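Local coordinates for protein Atg5 (Kluyveromyces marxianus, PDB 3VQI) that takes part in autophagic vesicle formation and cytoplasm-to-vacuole transport, acting as the target to which the ubiquitin-like Atg12 is conjugated, at residues C38-L43 with G49-T54; V18-S23 with R57-T62; M162-P167 with R188-S193; F262-I265 with L269-V272. All coordinates share one frame; numbering follows the deposited sequence.

How the contacts relate
After helix 6-12, strand 15-22 opens contact 2, which closes a loop when the C-terminal part of helix 48-59 and the residues following come back over it. Within that loop lies contact 1, a shorter closure between strand 37-43 and the same helix; the two strands are sheet neighbours, joined by Ile-40 N to Val-18 O at 3.0 Å, so both contacts fix one helix to one sheet of the UblA domain. Contact 3 follows in series in the helical bundle region, its centre about 39 Å from that of contact 2. Contact 4 comes last, a short helix-to-strand connection in the UblB domain, its nearest atoms about 6 Å from contact 3 and about 5 Å from contact 1.

Contact 1: C38-L43 with G49-T54; sequences CHIVML and GFYLPT. With SO4 (sulfate ion), chain G.
Tyr-51 OH accepts an almost straight hydrogen bond from the backbone Leu-43 N, 2.7 Å long with an angle of 171° at the hydrogen. The bond joins strand 37-43, an edge of the UblA ubiquitin-fold sheet within this chain, to helix segment 49-54, packed against the sheet and running roughly antiparallel to strand segment 38-43 (157°). Met-42 carries the apolar part: its CG sits 3.5 Å from the Tyr-51 ring centroid, squarely over one face, as a CH-pi contact. With CG swung to the side of its backbone N (chi1 -70°), the extended methionine chain passes over the ring in the opposite sense to the tyrosine side chain. Met-42 SD thus remains over the same face, 4.2 Å from the centroid of the Tyr-51 ring, a Met-aromatic contact, and its CE reaches back to Tyr-51 CB. A phenylalanine in place of Tyr-51 would probably leave Leu-43 N without this acceptor. Ile-40 CD1 touches Tyr-51 CB more loosely, and the Ile-40 side chain also packs on Val-55. Farther back on the strand, His-39 holds a sulfate ion, probably from the crystallisation liquor: ND1 hydrogen-bonds to sulfate O1 at 2.7 Å, and His-39 N to sulfate O3 at 2.9 Å.

Contact 2: V18-S23 with R57-T62; sequences VEVVVS and RKLADT
Strand segment 18-22 faces segment 57-62, which includes the C-terminal part of helix 48-59, with Val-22 and Leu-59 closest in backbone register at 7.4 Å between their CA atoms. In this part of the UblA ubiquitin fold the helix is laid on the sheet, and Leu-59 is the side chain that reaches across. Its CG leans to the backbone N side, turned from the carbonyl (chi1 -47°), which carries CD1 over the strand between two valines that both point toward the helix. Leu-59 CD1 lies 3.8 Å from Val-22 CG2, the two side chains lying alongside and pointing opposite ways, so that Val-22 CG2 also meets Leu-59 CB at 3.9 Å. Toward the start of the strand the same methyl rests against the backbone, Leu-59 CD1 to Val-20 O at 3.8 Å, and more loosely against Val-20 CG1 at 4.2 Å. Thr-62 supplies a further methyl: its CG2 stands 4.3 Å from Val-22 CG2, while its OG1 is hydrogen-bonded to Asp-35 O. No hydrogen bond joins the two segments; all four touching residues are buried, so segment 57-62 is held on the strand by apolar burial, with the threonine hydroxyl satisfied by a loop carbonyl.

Contact 3: M162-P167 with R188-S193; sequences MSLSIP and RSKLFS
Within the helical bundle region of Atg5, this contact joins the loop leading into helix 166-178 to the chain just past the end of helix 181-189, so that the start of one helix and the exit of the other are brought together. Leu-164 carries the contact, its isobutyl group set between two side chains of the second segment. Its two methyls part: CD1 goes to Leu-191 and CD2 to Lys-190. Leu-164 CD1 comes to 3.4 Å from Leu-191 CD2, methyl against methyl, the two side chains set nearly perpendicular. Leu-164 CD2 lies 3.7 Å from Lys-190 CB and 4.0 Å from Lys-190 CD, touching the aliphatic part of a lysine chain that runs out extended, every torsion beyond CG near 180°. The far end of that lysine is polar: Lys-190 NZ forms a salt bridge with Asp-168, in the first turn of helix 166-178. Ser-165 is the N-cap of the same helix, its OG making a weak hydrogen bond to Asp-168 N. Leu-191 also packs on Trp-147 of helix 135-155, which brings a third helix to the site. The lysine thus serves both kinds of chemistry, its methylenes against leucine and its charge on an aspartate, and between the two segments themselves the contact is wholly apolar, with no hydrogen bond.

Contact 4: F262-I265 with L269-V272; sequences FASI and LYLV
Ser-264 meets the Tyr-270 ring at its edge, near the ring plane, with Ser-264 OG 3.5 Å from Tyr-270 CD1, while its strand neighbour Leu-269 turns to the CB and backbone of Phe-262. The two pairs close the short connection between helix 255-262 and strand 269-272 of the UblB domain, a ubiquitin-fold unit in which this strand lies beside strand 202-205. The first torsion of Tyr-270 (chi1 -68°) takes the ring off from its own carbonyl and lays it alongside the loop so that CD1 and CE1 face the serine; Ser-264 CB approaches the same two carbons, each at 4.1 Å. Beyond the ring, Tyr-270 OH is hydrogen-bonded to Asp-266 in the intervening loop and to Arg-203 on strand 202-205. A leucine in place of Tyr-270 would probably leave both Asp-266 and Arg-203 without this hydroxyl partner and open a gap beside Ser-264. Ser-264 and Tyr-270 also both touch Val-91 of helix 89-96, which places this side of the connection against the UblA domain. Leu-269 takes a different course: its CG stands opposite the backbone N (chi1 163°), and its chain carries CD1 toward the helix end. There the Phe-262 ring points off from the strand, so its CB rather than its ring does the touching. The backbones themselves draw close, Ala-263 CA to Leu-269 CA being 4.1 Å, and Leu-269 CD1 rests 3.9 Å from Phe-262 CB.

Contact 1: C38-L43 with G49-T54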
loop_
_atom_site.group_PDB
_atom_site.type_symbol
_atom_site.label_atom_id
_atom_site.label_comp_id
_atom_site.label_asym_id
_atom_site.label_seq_id
_atom_site.Cartn_x
_atom_site.Cartn_y
_atom_site.Cartn_z
ATOM N N CYS A 38 11.332 -13.235 12.464
ATOM C CA CYS A 38 12.079 -13.132 11.221
ATOM C C CYS A 38 11.959 -11.685 10.777
ATOM O O CYS A 38 10.892 -11.089 10.865
ATOM C CB CYS A 38 11.529 -14.085 10.149
ATOM S SG CYS A 38 9.998 -13.589 9.341
ATOM N N HIS A 39 13.067 -11.105 10.342
ATOM C CA HIS A 39 13.056 -9.723 9.894
ATOM C C HIS A 39 13.199 -9.721 8.388
ATOM O O HIS A 39 14.042 -10.418 7.831
ATOM C CB HIS A 39 14.207 -8.940 10.532
ATOM C CG HIS A 39 14.352 -9.190 11.998
ATOM N ND1 HIS A 39 14.907 -10.348 12.502
ATOM C CD2 HIS A 39 13.958 -8.463 13.071
ATOM C CE1 HIS A 39 14.847 -10.325 13.822
ATOM N NE2 HIS A 39 14.275 -9.193 14.193
ATOM N N ILE A 40 12.357 -8.948 7.725
ATOM C CA ILE A 40 12.429 -8.874 6.289
ATOM C C ILE A 40 12.260 -7.439 5.873
ATOM O O ILE A 40 11.518 -6.687 6.503
ATOM C CB ILE A 40 11.349 -9.727 5.649
ATOM C CG1 ILE A 40 9.980 -9.203 6.042
ATOM C CG2 ILE A 40 11.492 -11.168 6.122
ATOM C CD1 ILE A 40 8.863 -10.047 5.490
ATOM N N VAL A 41 12.980 -7.044 4.835
ATOM C CA VAL A 41 12.863 -5.687 4.348
ATOM C C VAL A 41 11.727 -5.736 3.337
ATOM O O VAL A 41 11.691 -6.635 2.496
ATOM C CB VAL A 41 14.171 -5.221 3.669
ATOM C CG1 VAL A 41 14.029 -3.781 3.194
ATOM C CG2 VAL A 41 15.328 -5.323 4.650
ATOM N N MET A 42 10.780 -4.808 3.447
ATOM C CA MET A 42 9.650 -4.761 2.521
ATOM C C MET A 42 9.669 -3.472 1.716
ATOM O O MET A 42 10.074 -2.414 2.211
ATOM C CB MET A 42 8.321 -4.831 3.266
ATOM C CG MET A 42 8.000 -6.164 3.903
ATOM S SD MET A 42 6.390 -6.094 4.692
ATOM C CE MET A 42 6.333 -7.725 5.484
ATOM N N LEU A 43 9.236 -3.559 0.467
ATOM C CA LEU A 43 9.190 -2.374 -0.357
ATOM C C LEU A 43 7.968 -1.571 0.065
ATOM O O LEU A 43 6.908 -2.137 0.301
ATOM C CB LEU A 43 9.101 -2.770 -1.821
ATOM C CG LEU A 43 10.412 -3.356 -2.345
ATOM C CD1 LEU A 43 10.190 -3.970 -3.713
ATOM C CD2 LEU A 43 11.473 -2.264 -2.394
ATOM N N GLY A 49 0.679 -8.721 1.088
ATOM C CA GLY A 49 0.393 -10.041 0.565
ATOM C C GLY A 49 1.530 -10.645 -0.230
ATOM O O GLY A 49 1.610 -11.871 -0.329
ATOM N N PHE A 50 2.404 -9.822 -0.813
ATOM C CA PHE A 50 3.512 -10.379 -1.588
ATOM C C PHE A 50 4.451 -11.109 -0.644
ATOM O O PHE A 50 5.160 -12.032 -1.048
ATOM C CB PHE A 50 4.342 -9.297 -2.305
ATOM C CG PHE A 50 3.638 -8.590 -3.436
ATOM C CD1 PHE A 50 2.577 -9.172 -4.108
ATOM C CD2 PHE A 50 4.095 -7.347 -3.862
ATOM C CE1 PHE A 50 1.978 -8.524 -5.206
ATOM C CE2 PHE A 50 3.513 -6.684 -4.959
ATOM C CZ PHE A 50 2.452 -7.273 -5.630
ATOM N N TYR A 51 4.464 -10.690 0.619
ATOM C CA TYR A 51 5.373 -11.288 1.597
ATOM C C TYR A 51 4.801 -12.442 2.417
ATOM O O TYR A 51 5.554 -13.165 3.071
ATOM C CB TYR A 51 5.896 -10.199 2.537
ATOM C CG TYR A 51 6.620 -9.093 1.821
ATOM C CD1 TYR A 51 7.957 -9.228 1.460
ATOM C CD2 TYR A 51 5.952 -7.928 1.445
ATOM C CE1 TYR A 51 8.617 -8.230 0.734
ATOM C CE2 TYR A 51 6.600 -6.919 0.718
ATOM C CZ TYR A 51 7.936 -7.078 0.365
ATOM O OH TYR A 51 8.585 -6.084 -0.342
ATOM N N LEU A 52 3.482 -12.618 2.365
ATOM C CA LEU A 52 2.798 -13.666 3.118
ATOM C C LEU A 52 3.423 -15.063 3.078
ATOM O O LEU A 52 3.837 -15.573 4.112
ATOM C CB LEU A 52 1.331 -13.758 2.687
ATOM C CG LEU A 52 0.291 -13.774 3.811
ATOM C CD1 LEU A 52 -1.002 -14.384 3.296
ATOM C CD2 LEU A 52 0.811 -14.569 4.983
ATOM N N PRO A 53 3.492 -15.708 1.900
ATOM C CA PRO A 53 4.088 -17.053 1.851
ATOM C C PRO A 53 5.528 -17.186 2.334
ATOM O O PRO A 53 5.920 -18.217 2.876
ATOM C CB PRO A 53 3.928 -17.463 0.381
ATOM C CG PRO A 53 3.714 -16.170 -0.343
ATOM C CD PRO A 53 2.874 -15.375 0.607
ATOM N N THR A 54 6.322 -16.149 2.120
ATOM C CA THR A 54 7.714 -16.164 2.546
ATOM C C THR A 54 7.725 -16.193 4.065
ATOM O O THR A 54 8.443 -16.981 4.680
ATOM C CB THR A 54 8.441 -14.898 2.074
ATOM O OG1 THR A 54 8.186 -14.703 0.680
ATOM C CG2 THR A 54 9.941 -15.005 2.327
HETATM S S SO4 G . 15.913 -13.506 10.665
HETATM O O1 SO4 G . 15.446 -12.953 11.950
HETATM O O2 SO4 G . 15.664 -14.961 10.627
HETATM O O3 SO4 G . 15.191 -12.867 9.549
HETATM O O4 SO4 G . 17.358 -13.238 10.537
#

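Contact 2: V18-S23 with R57-T62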
loop_
_atom_site.group_PDB
_atom_site.type_symbol
_atom_site.label_atom_id
_atom_site.label_comp_id
_atom_site.label_asym_id
_atom_site.label_seq_id
_atom_site.Cartn_x
_atom_site.Cartn_y
_atom_site.Cartn_z
ATOM N N VAL A 18 10.858 -4.712 8.824
ATOM C CA VAL A 18 9.686 -5.351 9.396
ATOM C C VAL A 18 9.989 -6.594 10.220
ATOM O O VAL A 18 10.671 -7.503 9.747
ATOM C CB VAL A 18 8.697 -5.756 8.262
ATOM C CG1 VAL A 18 7.509 -6.503 8.832
ATOM C CG2 VAL A 18 8.253 -4.528 7.495
ATOM N N GLU A 19 9.487 -6.638 11.451
ATOM C CA GLU A 19 9.682 -7.818 12.275
ATOM C C GLU A 19 8.360 -8.568 12.363
ATOM O O GLU A 19 7.357 -8.044 12.855
ATOM C CB GLU A 19 10.175 -7.471 13.674
ATOM C CG GLU A 19 10.348 -8.725 14.537
ATOM C CD GLU A 19 11.274 -8.527 15.730
ATOM O OE1 GLU A 19 11.533 -9.526 16.449
ATOM O OE2 GLU A 19 11.743 -7.382 15.949
ATOM N N VAL A 20 8.366 -9.795 11.864
ATOM C CA VAL A 20 7.180 -10.627 11.862
ATOM C C VAL A 20 7.307 -11.725 12.911
ATOM O O VAL A 20 8.187 -12.585 12.826
ATOM C CB VAL A 20 6.971 -11.269 10.472
ATOM C CG1 VAL A 20 5.708 -12.105 10.468
ATOM C CG2 VAL A 20 6.903 -10.180 9.413
ATOM N N VAL A 21 6.422 -11.689 13.901
ATOM C CA VAL A 21 6.433 -12.675 14.973
ATOM C C VAL A 21 5.130 -13.459 14.962
ATOM O O VAL A 21 4.064 -12.876 14.774
ATOM C CB VAL A 21 6.547 -11.992 16.356
ATOM C CG1 VAL A 21 6.802 -13.048 17.423
ATOM C CG2 VAL A 21 7.640 -10.908 16.338
ATOM N N VAL A 22 5.202 -14.772 15.166
ATOM C CA VAL A 22 3.978 -15.563 15.192
ATOM C C VAL A 22 3.116 -15.079 16.355
ATOM O O VAL A 22 3.642 -14.704 17.400
ATOM C CB VAL A 22 4.261 -17.049 15.388
ATOM C CG1 VAL A 22 2.948 -17.813 15.397
ATOM C CG2 VAL A 22 5.166 -17.554 14.276
ATOM N N SER A 23 1.798 -15.066 16.172
ATOM C CA SER A 23 0.916 -14.600 17.233
ATOM C C SER A 23 0.787 -15.667 18.307
ATOM O O SER A 23 0.883 -16.866 18.026
ATOM C CB SER A 23 -0.467 -14.245 16.686
ATOM O OG SER A 23 -1.205 -15.404 16.345
ATOM N N ARG A 57 6.554 -19.528 5.319
ATOM C CA ARG A 57 7.625 -20.510 5.142
ATOM C C ARG A 57 8.658 -20.410 6.268
ATOM O O ARG A 57 8.937 -21.385 6.959
ATOM C CB ARG A 57 8.338 -20.283 3.796
ATOM C CG ARG A 57 9.289 -21.421 3.348
ATOM C CD ARG A 57 10.552 -20.935 2.583
ATOM N NE ARG A 57 10.372 -19.722 1.769
ATOM C CZ ARG A 57 9.446 -19.563 0.825
ATOM N NH1 ARG A 57 8.590 -20.534 0.553
ATOM N NH2 ARG A 57 9.375 -18.428 0.146
ATOM N N LYS A 58 9.221 -19.225 6.455
ATOM C CA LYS A 58 10.241 -19.041 7.475
ATOM C C LYS A 58 9.823 -19.421 8.884
ATOM O O LYS A 58 10.672 -19.786 9.701
ATOM C CB LYS A 58 10.725 -17.594 7.514
ATOM C CG LYS A 58 11.580 -17.157 6.353
ATOM C CD LYS A 58 12.287 -15.849 6.704
ATOM C CE LYS A 58 12.673 -15.049 5.466
ATOM N NZ LYS A 58 14.125 -15.125 5.141
ATOM N N LEU A 59 8.527 -19.336 9.177
ATOM C CA LEU A 59 8.043 -19.633 10.523
ATOM C C LEU A 59 7.165 -20.867 10.615
ATOM O O LEU A 59 6.628 -21.154 11.680
ATOM C CB LEU A 59 7.279 -18.422 11.080
ATOM C CG LEU A 59 7.968 -17.060 10.914
ATOM C CD1 LEU A 59 7.072 -15.946 11.440
ATOM C CD2 LEU A 59 9.309 -17.061 11.643
ATOM N N ALA A 60 7.023 -21.603 9.517
ATOM C CA ALA A 60 6.189 -22.806 9.516
ATOM C C ALA A 60 6.531 -23.753 10.666
ATOM O O ALA A 60 5.667 -24.481 11.160
ATOM C CB ALA A 60 6.328 -23.536 8.198
ATOM N N ASP A 61 7.789 -23.733 11.090
ATOM C CA ASP A 61 8.263 -24.594 12.169
ATOM C C ASP A 61 7.695 -24.251 13.534
ATOM O O ASP A 61 7.495 -25.132 14.371
ATOM C CB ASP A 61 9.790 -24.535 12.252
ATOM C CG ASP A 61 10.455 -25.683 11.535
ATOM O OD1 ASP A 61 9.755 -26.379 10.758
ATOM O OD2 ASP A 61 11.678 -25.885 11.745
ATOM N N THR A 62 7.445 -22.968 13.750
ATOM C CA THR A 62 6.938 -22.479 15.019
ATOM C C THR A 62 5.425 -22.393 15.074
ATOM O O THR A 62 4.854 -22.018 16.095
ATOM C CB THR A 62 7.546 -21.104 15.313
ATOM O OG1 THR A 62 8.974 -21.236 15.373
ATOM C CG2 THR A 62 7.049 -20.554 16.627
#

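Contact 3: M162-P167 with R188-S193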
loop_
_atom_site.group_PDB
_atom_site.type_symbol
_atom_site.label_atom_id
_atom_site.label_comp_id
_atom_site.label_asym_id
_atom_site.label_seq_id
_atom_site.Cartn_x
_atom_site.Cartn_y
_atom_site.Cartn_z
ATOM N N MET A 162 -8.051 1.020 -20.853
ATOM C CA MET A 162 -8.724 -0.104 -21.500
ATOM C C MET A 162 -8.117 -0.292 -22.888
ATOM O O MET A 162 -8.289 -1.334 -23.524
ATOM C CB MET A 162 -10.227 0.165 -21.613
ATOM C CG MET A 162 -10.971 0.113 -20.285
ATOM S SD MET A 162 -11.322 -1.555 -19.685
ATOM C CE MET A 162 -13.132 -1.602 -19.858
ATOM N N SER A 163 -7.391 0.727 -23.340
ATOM C CA SER A 163 -6.744 0.710 -24.649
ATOM C C SER A 163 -5.430 -0.067 -24.657
ATOM O O SER A 163 -4.975 -0.505 -25.714
ATOM C CB SER A 163 -6.482 2.141 -25.126
ATOM O OG SER A 163 -7.695 2.860 -25.266
ATOM N N LEU A 164 -4.823 -0.226 -23.483
ATOM C CA LEU A 164 -3.556 -0.945 -23.357
ATOM C C LEU A 164 -3.692 -2.394 -23.802
ATOM O O LEU A 164 -4.657 -3.074 -23.436
ATOM C CB LEU A 164 -3.060 -0.909 -21.908
ATOM C CG LEU A 164 -2.651 0.452 -21.337
ATOM C CD1 LEU A 164 -2.253 0.287 -19.881
ATOM C CD2 LEU A 164 -1.503 1.030 -22.136
ATOM N N SER A 165 -2.729 -2.857 -24.601
ATOM C CA SER A 165 -2.727 -4.234 -25.083
ATOM C C SER A 165 -2.506 -5.110 -23.864
ATOM O O SER A 165 -1.959 -4.649 -22.862
ATOM C CB SER A 165 -1.598 -4.450 -26.097
ATOM O OG SER A 165 -0.329 -4.149 -25.537
ATOM N N ILE A 166 -2.926 -6.367 -23.931
ATOM C CA ILE A 166 -2.755 -7.246 -22.784
ATOM C C ILE A 166 -1.310 -7.314 -22.285
ATOM O O ILE A 166 -1.058 -7.087 -21.103
ATOM C CB ILE A 166 -3.296 -8.670 -23.073
ATOM C CG1 ILE A 166 -4.830 -8.657 -22.993
ATOM C CG2 ILE A 166 -2.718 -9.671 -22.081
ATOM C CD1 ILE A 166 -5.478 -10.027 -23.129
ATOM N N PRO A 167 -0.341 -7.603 -23.175
ATOM C CA PRO A 167 1.072 -7.687 -22.771
ATOM C C PRO A 167 1.668 -6.375 -22.233
ATOM O O PRO A 167 2.647 -6.383 -21.481
ATOM C CB PRO A 167 1.765 -8.165 -24.049
ATOM C CG PRO A 167 0.924 -7.574 -25.122
ATOM C CD PRO A 167 -0.479 -7.838 -24.622
ATOM N N ARG A 188 2.584 3.881 -17.228
ATOM C CA ARG A 188 1.881 4.882 -16.430
ATOM C C ARG A 188 1.574 6.059 -17.358
ATOM O O ARG A 188 0.496 6.659 -17.299
ATOM C CB ARG A 188 2.749 5.346 -15.256
ATOM C CG ARG A 188 2.010 6.203 -14.228
ATOM C CD ARG A 188 2.924 6.657 -13.085
ATOM N NE ARG A 188 3.239 8.081 -13.154
ATOM C CZ ARG A 188 3.904 8.667 -14.153
ATOM N NH1 ARG A 188 4.345 7.958 -15.190
ATOM N NH2 ARG A 188 4.121 9.976 -14.122
ATOM N N SER A 189 2.535 6.367 -18.228
ATOM C CA SER A 189 2.402 7.459 -19.192
ATOM C C SER A 189 1.271 7.177 -20.170
ATOM O O SER A 189 0.440 8.041 -20.436
ATOM C CB SER A 189 3.707 7.642 -19.974
ATOM O OG SER A 189 4.771 8.007 -19.115
ATOM N N LYS A 190 1.242 5.964 -20.708
ATOM C CA LYS A 190 0.195 5.595 -21.652
ATOM C C LYS A 190 -1.189 5.643 -20.995
ATOM O O LYS A 190 -2.201 5.327 -21.628
ATOM C CB LYS A 190 0.459 4.193 -22.224
ATOM C CG LYS A 190 1.678 4.099 -23.142
ATOM C CD LYS A 190 1.768 2.727 -23.811
ATOM C CE LYS A 190 3.002 2.607 -24.694
ATOM N NZ LYS A 190 3.131 1.256 -25.314
ATOM N N LEU A 191 -1.232 6.050 -19.727
ATOM C CA LEU A 191 -2.488 6.121 -18.997
ATOM C C LEU A 191 -2.886 7.548 -18.679
ATOM O O LEU A 191 -4.066 7.898 -18.730
ATOM C CB LEU A 191 -2.396 5.317 -17.698
ATOM C CG LEU A 191 -2.260 3.801 -17.835
ATOM C CD1 LEU A 191 -2.270 3.159 -16.466
ATOM C CD2 LEU A 191 -3.397 3.261 -18.657
ATOM N N PHE A 192 -1.908 8.382 -18.353
ATOM C CA PHE A 192 -2.237 9.758 -18.028
ATOM C C PHE A 192 -1.066 10.729 -18.134
ATOM O O PHE A 192 0.096 10.344 -17.994
ATOM C CB PHE A 192 -2.798 9.838 -16.600
ATOM C CG PHE A 192 -1.741 10.062 -15.544
ATOM C CD1 PHE A 192 -1.015 8.997 -15.027
ATOM C CD2 PHE A 192 -1.436 11.355 -15.112
ATOM C CE1 PHE A 192 0.004 9.217 -14.097
ATOM C CE2 PHE A 192 -0.423 11.586 -14.189
ATOM C CZ PHE A 192 0.300 10.516 -13.680
ATOM N N SER A 193 -1.398 11.998 -18.362
ATOM C CA SER A 193 -0.410 13.067 -18.431
ATOM C C SER A 193 -0.817 14.064 -17.344
ATOM O O SER A 193 -1.993 14.424 -17.233
ATOM C CB SER A 193 -0.433 13.728 -19.803
#

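Contact 4: F262-I265 with L269-V272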
loop_
_atom_site.group_PDB
_atom_site.type_symbol
_atom_site.label_atom_id
_atom_site.label_comp_id
_atom_site.label_asym_id
_atom_site.label_seq_id
_atom_site.Cartn_x
_atom_site.Cartn_y
_atom_site.Cartn_z
ATOM N N PHE A 262 4.782 11.566 -5.695
ATOM C CA PHE A 262 4.562 10.622 -4.603
ATOM C C PHE A 262 3.417 9.619 -4.673
ATOM O O PHE A 262 3.213 8.864 -3.722
ATOM C CB PHE A 262 4.441 11.392 -3.291
ATOM C CG PHE A 262 5.690 12.117 -2.894
ATOM C CD1 PHE A 262 6.927 11.483 -2.962
ATOM C CD2 PHE A 262 5.627 13.418 -2.397
ATOM C CE1 PHE A 262 8.086 12.136 -2.534
ATOM C CE2 PHE A 262 6.778 14.078 -1.966
ATOM C CZ PHE A 262 8.012 13.437 -2.033
ATOM N N ALA A 263 2.665 9.606 -5.767
ATOM C CA ALA A 263 1.567 8.655 -5.897
ATOM C C ALA A 263 2.118 7.245 -5.698
ATOM O O ALA A 263 3.237 6.941 -6.117
ATOM C CB ALA A 263 0.923 8.773 -7.264
ATOM N N SER A 264 1.327 6.389 -5.062
ATOM C CA SER A 264 1.743 5.016 -4.789
ATOM C C SER A 264 1.515 4.122 -6.007
ATOM O O SER A 264 0.830 4.518 -6.939
ATOM C CB SER A 264 0.985 4.501 -3.567
ATOM O OG SER A 264 1.227 5.355 -2.459
ATOM N N ILE A 265 2.081 2.920 -5.998
ATOM C CA ILE A 265 1.957 2.008 -7.135
ATOM C C ILE A 265 0.544 1.697 -7.587
ATOM O O ILE A 265 0.355 1.069 -8.623
ATOM C CB ILE A 265 2.656 0.645 -6.873
ATOM C CG1 ILE A 265 2.153 0.056 -5.553
ATOM C CG2 ILE A 265 4.182 0.816 -6.891
ATOM C CD1 ILE A 265 2.644 -1.340 -5.282
ATOM N N LEU A 269 -2.398 9.054 -4.262
ATOM C CA LEU A 269 -1.468 9.774 -3.409
ATOM C C LEU A 269 -2.098 9.659 -2.029
ATOM O O LEU A 269 -3.230 10.097 -1.824
ATOM C CB LEU A 269 -1.404 11.238 -3.833
ATOM C CG LEU A 269 -0.804 12.256 -2.866
ATOM C CD1 LEU A 269 0.693 12.020 -2.621
ATOM C CD2 LEU A 269 -1.064 13.613 -3.482
ATOM N N TYR A 270 -1.388 9.055 -1.089
ATOM C CA TYR A 270 -1.931 8.890 0.247
ATOM C C TYR A 270 -1.373 9.872 1.254
ATOM O O TYR A 270 -0.161 10.003 1.422
ATOM C CB TYR A 270 -1.681 7.468 0.772
ATOM C CG TYR A 270 -2.446 6.382 0.060
ATOM C CD1 TYR A 270 -1.985 5.849 -1.144
ATOM C CD2 TYR A 270 -3.629 5.876 0.595
ATOM C CE1 TYR A 270 -2.684 4.835 -1.789
ATOM C CE2 TYR A 270 -4.336 4.868 -0.045
ATOM C CZ TYR A 270 -3.859 4.350 -1.237
ATOM O OH TYR A 270 -4.571 3.361 -1.883
ATOM N N LEU A 271 -2.276 10.556 1.937
ATOM C CA LEU A 271 -1.880 11.489 2.969
ATOM C C LEU A 271 -2.279 10.903 4.314
ATOM O O LEU A 271 -3.420 10.470 4.497
ATOM C CB LEU A 271 -2.584 12.828 2.787
ATOM C CG LEU A 271 -1.910 13.896 1.929
ATOM C CD1 LEU A 271 -1.794 13.418 0.487
ATOM C CD2 LEU A 271 -2.732 15.182 2.018
ATOM N N VAL A 272 -1.335 10.863 5.240
ATOM C CA VAL A 272 -1.611 10.380 6.582
ATOM C C VAL A 272 -1.529 11.592 7.508
ATOM O O VAL A 272 -0.464 12.188 7.682
ATOM C CB VAL A 272 -0.594 9.321 7.018
ATOM C CG1 VAL A 272 -0.650 9.129 8.526
ATOM C CG2 VAL A 272 -0.908 8.008 6.323
#